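Local structure of exoribonuclease II, mitochondrial (6F3H) at residues K529-L534 with Q601-L606. The protein is a mitochondrial 3'-to-5' exoribonuclease of the RNB family that degrades RNA as the nuclease component of the mtEXO degradosome, with magnesium bound at its active site. The protein carries 1 engineered substitution. Sequence-based numbering, arbitrary orientation.
Sequences KVDSIL and QTKSTL
Asp531, on the short helix 527-534, reaches with its carboxylate to the N-terminal first turn of helix 603-625. The turn opens with a capping box. Thr602 is the N-cap, and Thr602 N donates to Thr605 OG1 over 2.9 Å at 168°. The return bond from Thr605 N to Thr602 OG1 is weak. Both helices lie in the RNB domain.

The carboxylate is the tight part of the contact. One oxygen takes the backbone and the other takes the cap residue. Ser604 N donates to Asp531 OD1 at 3.0 Å and meets it on the syn side, 30° out of the carboxylate plane. Thr602 OG1 donates to the syn lone pair of Asp531 OD2 at 2.9 Å. Ser604 OG also lies 2.8 Å from Asp531 OD2. The two bonds together limit rotation of the carboxylate. The acid sits at a helix N-terminus, where the helix dipole would probably stabilise its negative charge. Asp531 CG lies anti to its own carbonyl carbon (chi1 -81°), which carries the oxygens across to this turn. Beside it, Val530 CG1 packs on Ser604 CB at 3.7 Å, and Val530 also touches Ile400. Ser604 OG is hydrogen-bonded to Tyr527 O, so this buried serine ties the turn to the start of helix 527-534 as well. The side chain of Ser604 is about 10 Å from the bound magnesium ion, so this joint lies near the active site without lining the metal.

The other side is looser. Lys603 is exposed, and its extended chain runs past Leu534, with Lys603 CB 3.8 Å from Leu534 CD1. Helix 543-567 adjoins this side through Glu550 and His553. The lysine ends in a weak hydrogen bond, Lys603 NZ to Leu534 O, at 3.2 Å.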
ATOM      1  N   LYS A 529      15.619 -22.421  12.346  1.00 51.16           N
ATOM      2  CA  LYS A 529      16.562 -22.911  13.345  1.00 52.35           C
ATOM      3  C   LYS A 529      15.942 -22.828  14.719  1.00 47.67           C
ATOM      4  O   LYS A 529      15.838 -23.830  15.428  1.00 57.81           O
ATOM      5  CB  LYS A 529      17.872 -22.124  13.301  1.00 47.58           C
ATOM      6  N   VAL A 530      15.426 -21.652  15.057  1.00 47.13           N
ATOM      7  CA  VAL A 530      14.734 -21.445  16.326  1.00 52.78           C
ATOM      8  C   VAL A 530      13.629 -22.463  16.513  1.00 55.47           C
ATOM      9  O   VAL A 530      13.426 -22.986  17.614  1.00 54.34           O
ATOM     10  CB  VAL A 530      14.187 -20.014  16.409  1.00 51.58           C
ATOM     11  CG1 VAL A 530      13.392 -19.844  17.674  1.00 46.42           C
ATOM     12  CG2 VAL A 530      15.332 -19.032  16.378  1.00 46.24           C
ATOM     13  N   ASP A 531      12.846 -22.716  15.468  1.00 53.66           N
ATOM     14  CA  ASP A 531      11.762 -23.661  15.659  1.00 57.25           C
ATOM     15  C   ASP A 531      12.307 -25.050  15.961  1.00 55.15           C
ATOM     16  O   ASP A 531      11.901 -25.689  16.940  1.00 56.49           O
ATOM     17  CB  ASP A 531      10.856 -23.683  14.441  1.00 67.47           C
ATOM     18  CG  ASP A 531       9.861 -22.534  14.439  1.00 82.11           C
ATOM     19  OD1 ASP A 531       9.314 -22.210  15.520  1.00 84.46           O
ATOM     20  OD2 ASP A 531       9.603 -21.971  13.348  1.00 88.68           O
ATOM     21  N   SER A 532      13.305 -25.495  15.192  1.00 50.91           N
ATOM     22  CA  SER A 532      13.803 -26.843  15.430  1.00 59.02           C
ATOM     23  C   SER A 532      14.444 -26.921  16.801  1.00 60.79           C
ATOM     24  O   SER A 532      14.423 -27.972  17.448  1.00 67.53           O
ATOM     25  CB  SER A 532      14.743 -27.295  14.303  1.00 61.34           C
ATOM     26  OG  SER A 532      15.885 -26.484  14.210  1.00 66.16           O
ATOM     27  N   ILE A 533      14.991 -25.809  17.260  1.00 57.34           N
ATOM     28  CA  ILE A 533      15.520 -25.734  18.611  1.00 57.53           C
ATOM     29  C   ILE A 533      14.424 -25.959  19.639  1.00 57.69           C
ATOM     30  O   ILE A 533      14.594 -26.728  20.589  1.00 62.20           O
ATOM     31  CB  ILE A 533      16.194 -24.375  18.808  1.00 57.29           C
ATOM     32  CG1 ILE A 533      17.511 -24.372  18.051  1.00 64.26           C
ATOM     33  CG2 ILE A 533      16.329 -24.049  20.280  1.00 49.34           C
ATOM     34  CD1 ILE A 533      18.084 -23.027  17.904  1.00 62.75           C
ATOM     35  N   LEU A 534      13.285 -25.284  19.478  1.00 57.97           N
ATOM     36  CA  LEU A 534      12.237 -25.393  20.483  1.00 59.29           C
ATOM     37  C   LEU A 534      11.471 -26.692  20.369  1.00 67.27           C
ATOM     38  O   LEU A 534      10.596 -26.963  21.200  1.00 68.90           O
ATOM     39  CB  LEU A 534      11.256 -24.230  20.386  1.00 56.57           C
ATOM     40  CG  LEU A 534      11.900 -22.853  20.479  1.00 56.03           C
ATOM     41  CD1 LEU A 534      10.970 -21.784  19.935  1.00 55.78           C
ATOM     42  CD2 LEU A 534      12.368 -22.528  21.872  1.00 56.84           C
ATOM     43  N   GLN A 601       2.860 -19.623  10.628  1.00 70.86           N
ATOM     44  CA  GLN A 601       2.603 -19.161  11.986  1.00 73.43           C
ATOM     45  C   GLN A 601       3.203 -20.230  12.903  1.00 71.72           C
ATOM     46  O   GLN A 601       2.658 -21.330  13.050  1.00 72.29           O
ATOM     47  CB  GLN A 601       1.110 -18.945  12.211  1.00 74.34           C
ATOM     48  N   THR A 602       4.347 -19.914  13.492  1.00 65.74           N
ATOM     49  CA  THR A 602       5.132 -20.878  14.238  1.00 56.59           C
ATOM     50  C   THR A 602       5.566 -20.276  15.563  1.00 56.56           C
ATOM     51  O   THR A 602       5.269 -19.117  15.877  1.00 58.31           O
ATOM     52  CB  THR A 602       6.343 -21.336  13.427  1.00 54.40           C
ATOM     53  OG1 THR A 602       7.284 -20.265  13.356  1.00 60.44           O
ATOM     54  CG2 THR A 602       5.938 -21.746  12.051  1.00 52.03           C
ATOM     55  N   LYS A 603       6.326 -21.070  16.324  1.00 55.16           N
ATOM     56  CA  LYS A 603       6.832 -20.602  17.606  1.00 48.51           C
ATOM     57  C   LYS A 603       7.743 -19.395  17.444  1.00 45.59           C
ATOM     58  O   LYS A 603       7.667 -18.461  18.241  1.00 45.33           O
ATOM     59  CB  LYS A 603       7.563 -21.727  18.323  1.00 52.91           C
ATOM     60  CG  LYS A 603       6.664 -22.800  18.907  1.00 59.26           C
ATOM     61  CD  LYS A 603       7.420 -23.633  19.951  1.00 65.06           C
ATOM     62  CE  LYS A 603       6.664 -24.915  20.302  1.00 71.60           C
ATOM     63  NZ  LYS A 603       7.547 -25.972  20.880  1.00 75.93           N
ATOM     64  N   SER A 604       8.637 -19.404  16.444  1.00 45.51           N
ATOM     65  CA  SER A 604       9.530 -18.256  16.274  1.00 45.12           C
ATOM     66  C   SER A 604       8.800 -17.015  15.758  1.00 54.03           C
ATOM     67  O   SER A 604       9.043 -15.907  16.246  1.00 60.47           O
ATOM     68  CB  SER A 604      10.714 -18.613  15.371  1.00 49.57           C
ATOM     69  OG  SER A 604      10.380 -19.505  14.344  1.00 49.22           O
ATOM     70  N   THR A 605       7.928 -17.159  14.754  1.00 54.13           N
ATOM     71  CA  THR A 605       7.150 -16.005  14.301  1.00 50.36           C
ATOM     72  C   THR A 605       6.334 -15.432  15.445  1.00 53.71           C
ATOM     73  O   THR A 605       6.242 -14.208  15.608  1.00 53.90           O
ATOM     74  CB  THR A 605       6.236 -16.373  13.140  1.00 43.75           C
ATOM     75  OG1 THR A 605       5.155 -17.164  13.642  1.00 54.67           O
ATOM     76  CG2 THR A 605       6.997 -17.169  12.104  1.00 43.96           C
ATOM     77  N   LEU A 606       5.671 -16.306  16.201  1.00 55.22           N
ATOM     78  CA  LEU A 606       4.903 -15.848  17.342  1.00 55.04           C
ATOM     79  C   LEU A 606       5.790 -15.070  18.287  1.00 55.79           C
ATOM     80  O   LEU A 606       5.416 -14.000  18.783  1.00 62.08           O
ATOM     81  CB  LEU A 606       4.312 -17.045  18.073  1.00 55.20           C
ATOM     82  CG  LEU A 606       3.913 -16.748  19.520  1.00 51.02           C
ATOM     83  CD1 LEU A 606       2.781 -15.713  19.635  1.00 47.12           C
ATOM     84  CD2 LEU A 606       3.587 -18.025  20.244  1.00 52.67           C
TER